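Side-chain contact in putative peptidase (Chlamydophila abortus, PDB 3CE2), which probably acts as a zinc-dependent oligopeptidase of the M3B family, cleaving small bioactive peptides: residues A[64-69]-A[143-148]. Sequence-based numbering, arbitrary orientation.
Sequences DNSESL and PCLAPY
Leu145 packs on Ser66 and Leu69, and Cys144 on Ser66, where a type I beta turn from Pro143 to Ala146 meets the capped first turn of helix 66-96. Asn65 caps the helix: its OD1 accepts from Ser68 N (3.1 Å) and, weakly, from Glu67 N. The beta turn belongs to the link between helices 133-141 and 149-156 and is closed by Ala146 N bonding to Pro143 O (3.2 Å). At Cys144, SG takes the position between backbone N and carbonyl carbon (chi1 56°) and lies beside Ser66, 4.1 Å from its CB. Leu145 follows with its CB directed at the helix; CD1 touches both Ser66 CB (3.9 Å) and Leu69 CD2 (3.8 Å), while CD2 lies 3.9 Å from Ser66 O. The two leucine side chains cross at about a right angle. Ser66 OG, beside Leu145 CD1, is hydrogen-bonded to ND1 of His139 in helix 133-141, which Leu69 and Leu145 also touch, so three elements of this largely helical part of the chain converge here, away from the zinc sites. The Tyr148 side chain packs farther up helix 66-96, on Leu70, Leu73 and Thr74, and Tyr148 N bonds to Leu145 O at 2.9 Å.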
ATOM      1  N   ASP A  64      22.355  17.571  24.486  1.00 59.95           N
ATOM      2  CA  ASP A  64      22.102  18.999  24.540  1.00 62.05           C
ATOM      3  C   ASP A  64      23.094  19.743  23.637  1.00 61.69           C
ATOM      4  O   ASP A  64      23.151  20.971  23.634  1.00 64.29           O
ATOM      5  CB  ASP A  64      22.107  19.531  25.979  1.00 69.45           C
ATOM      6  CG  ASP A  64      23.421  19.278  26.710  1.00 78.31           C
ATOM      7  OD1 ASP A  64      24.296  18.550  26.189  1.00 84.67           O
ATOM      8  OD2 ASP A  64      23.576  19.822  27.825  1.00 80.82           O
ATOM      9  N   ASN A  65      23.840  18.984  22.839  1.00 53.74           N
ATOM     10  CA  ASN A  65      24.874  19.545  21.994  1.00 53.48           C
ATOM     11  C   ASN A  65      24.733  19.131  20.525  1.00 53.64           C
ATOM     12  O   ASN A  65      25.000  17.990  20.154  1.00 52.72           O
ATOM     13  CB  ASN A  65      26.227  19.107  22.533  1.00 57.72           C
ATOM     14  CG  ASN A  65      27.376  19.644  21.733  1.00 57.55           C
ATOM     15  OD1 ASN A  65      27.496  19.406  20.528  1.00 60.65           O
ATOM     16  ND2 ASN A  65      28.256  20.357  22.408  1.00 62.57           N
ATOM     17  N   SER A  66      24.352  20.077  19.680  1.00 52.02           N
ATOM     18  CA  SER A  66      24.021  19.762  18.307  1.00 47.69           C
ATOM     19  C   SER A  66      25.135  19.068  17.557  1.00 49.46           C
ATOM     20  O   SER A  66      24.876  18.341  16.607  1.00 52.50           O
ATOM     21  CB  SER A  66      23.590  21.018  17.573  1.00 43.61           C
ATOM     22  OG  SER A  66      22.451  21.560  18.213  1.00 45.75           O
ATOM     23  N   GLU A  67      26.376  19.281  17.969  1.00 53.83           N
ATOM     24  CA  GLU A  67      27.474  18.653  17.260  1.00 57.96           C
ATOM     25  C   GLU A  67      27.578  17.167  17.603  1.00 53.74           C
ATOM     26  O   GLU A  67      27.991  16.354  16.774  1.00 50.44           O
ATOM     27  CB  GLU A  67      28.794  19.370  17.512  1.00 65.77           C
ATOM     28  CG  GLU A  67      29.931  18.847  16.607  1.00 80.37           C
ATOM     29  CD  GLU A  67      30.973  19.908  16.254  1.00 87.94           C
ATOM     30  OE1 GLU A  67      32.181  19.563  16.176  1.00 86.83           O
ATOM     31  OE2 GLU A  67      30.576  21.084  16.046  1.00 93.17           O
ATOM     32  N   SER A  68      27.183  16.819  18.818  1.00 49.37           N
ATOM     33  CA  SER A  68      27.173  15.434  19.240  1.00 52.76           C
ATOM     34  C   SER A  68      26.072  14.670  18.507  1.00 53.70           C
ATOM     35  O   SER A  68      26.283  13.566  17.984  1.00 49.74           O
ATOM     36  CB  SER A  68      26.955  15.337  20.743  1.00 47.36           C
ATOM     37  OG  SER A  68      27.430  14.090  21.205  1.00 52.99           O
ATOM     38  N   LEU A  69      24.896  15.285  18.473  1.00 51.71           N
ATOM     39  CA  LEU A  69      23.742  14.718  17.808  1.00 48.90           C
ATOM     40  C   LEU A  69      24.068  14.518  16.347  1.00 46.57           C
ATOM     41  O   LEU A  69      23.787  13.477  15.778  1.00 49.49           O
ATOM     42  CB  LEU A  69      22.566  15.647  17.992  1.00 42.33           C
ATOM     43  CG  LEU A  69      21.207  15.356  17.407  1.00 47.96           C
ATOM     44  CD1 LEU A  69      20.770  13.952  17.740  1.00 48.37           C
ATOM     45  CD2 LEU A  69      20.234  16.386  18.012  1.00 45.98           C
ATOM     46  N   PRO A 143      22.508  24.749  12.246  1.00 49.38           N
ATOM     47  CA  PRO A 143      22.993  24.563  10.869  1.00 47.13           C
ATOM     48  C   PRO A 143      23.805  23.303  10.619  1.00 48.02           C
ATOM     49  O   PRO A 143      23.796  22.781   9.499  1.00 49.46           O
ATOM     50  CB  PRO A 143      23.843  25.819  10.620  1.00 47.98           C
ATOM     51  CG  PRO A 143      23.331  26.820  11.668  1.00 47.73           C
ATOM     52  CD  PRO A 143      23.075  25.961  12.862  1.00 47.47           C
ATOM     53  N   CYS A 144      24.508  22.787  11.613  1.00 45.72           N
ATOM     54  CA  CYS A 144      25.184  21.512  11.338  1.00 54.13           C
ATOM     55  C   CYS A 144      24.175  20.370  11.286  1.00 51.49           C
ATOM     56  O   CYS A 144      24.469  19.310  10.712  1.00 49.62           O
ATOM     57  CB  CYS A 144      26.276  21.201  12.351  1.00 61.82           C
ATOM     58  SG  CYS A 144      25.617  21.225  13.974  1.00 70.54           S
ATOM     59  N   LEU A 145      22.996  20.602  11.875  1.00 48.43           N
ATOM     60  CA  LEU A 145      21.841  19.699  11.754  1.00 45.07           C
ATOM     61  C   LEU A 145      20.871  20.034  10.625  1.00 43.39           C
ATOM     62  O   LEU A 145      19.851  19.367  10.482  1.00 45.45           O
ATOM     63  CB  LEU A 145      21.028  19.713  13.040  1.00 39.40           C
ATOM     64  CG  LEU A 145      21.731  19.089  14.227  1.00 38.01           C
ATOM     65  CD1 LEU A 145      20.870  19.191  15.505  1.00 31.64           C
ATOM     66  CD2 LEU A 145      22.104  17.682  13.877  1.00 39.56           C
ATOM     67  N   ALA A 146      21.150  21.071   9.843  1.00 43.50           N
ATOM     68  CA  ALA A 146      20.147  21.541   8.867  1.00 47.33           C
ATOM     69  C   ALA A 146      19.740  20.492   7.828  1.00 42.65           C
ATOM     70  O   ALA A 146      18.603  20.476   7.408  1.00 46.55           O
ATOM     71  CB  ALA A 146      20.567  22.876   8.185  1.00 34.89           C
ATOM     72  N   PRO A 147      20.678  19.647   7.376  1.00 46.19           N
ATOM     73  CA  PRO A 147      20.291  18.574   6.429  1.00 46.11           C
ATOM     74  C   PRO A 147      19.395  17.493   7.014  1.00 46.60           C
ATOM     75  O   PRO A 147      18.862  16.684   6.266  1.00 51.70           O
ATOM     76  CB  PRO A 147      21.639  17.954   6.016  1.00 42.28           C
ATOM     77  CG  PRO A 147      22.686  19.050   6.343  1.00 43.24           C
ATOM     78  CD  PRO A 147      22.136  19.685   7.604  1.00 45.93           C
ATOM     79  N   TYR A 148      19.240  17.486   8.333  1.00 45.21           N
ATOM     80  CA  TYR A 148      18.507  16.443   9.038  1.00 40.33           C
ATOM     81  C   TYR A 148      17.347  17.069   9.765  1.00 38.95           C
ATOM     82  O   TYR A 148      16.915  16.575  10.800  1.00 45.76           O
ATOM     83  CB  TYR A 148      19.409  15.721  10.049  1.00 44.22           C
ATOM     84  CG  TYR A 148      20.729  15.274   9.460  1.00 49.02           C
ATOM     85  CD1 TYR A 148      20.847  14.046   8.796  1.00 47.67           C
ATOM     86  CD2 TYR A 148      21.855  16.096   9.528  1.00 51.88           C
ATOM     87  CE1 TYR A 148      22.050  13.643   8.230  1.00 47.74           C
ATOM     88  CE2 TYR A 148      23.060  15.709   8.953  1.00 52.39           C
ATOM     89  CZ  TYR A 148      23.151  14.484   8.313  1.00 51.51           C
ATOM     90  OH  TYR A 148      24.357  14.109   7.776  1.00 51.64           O
TER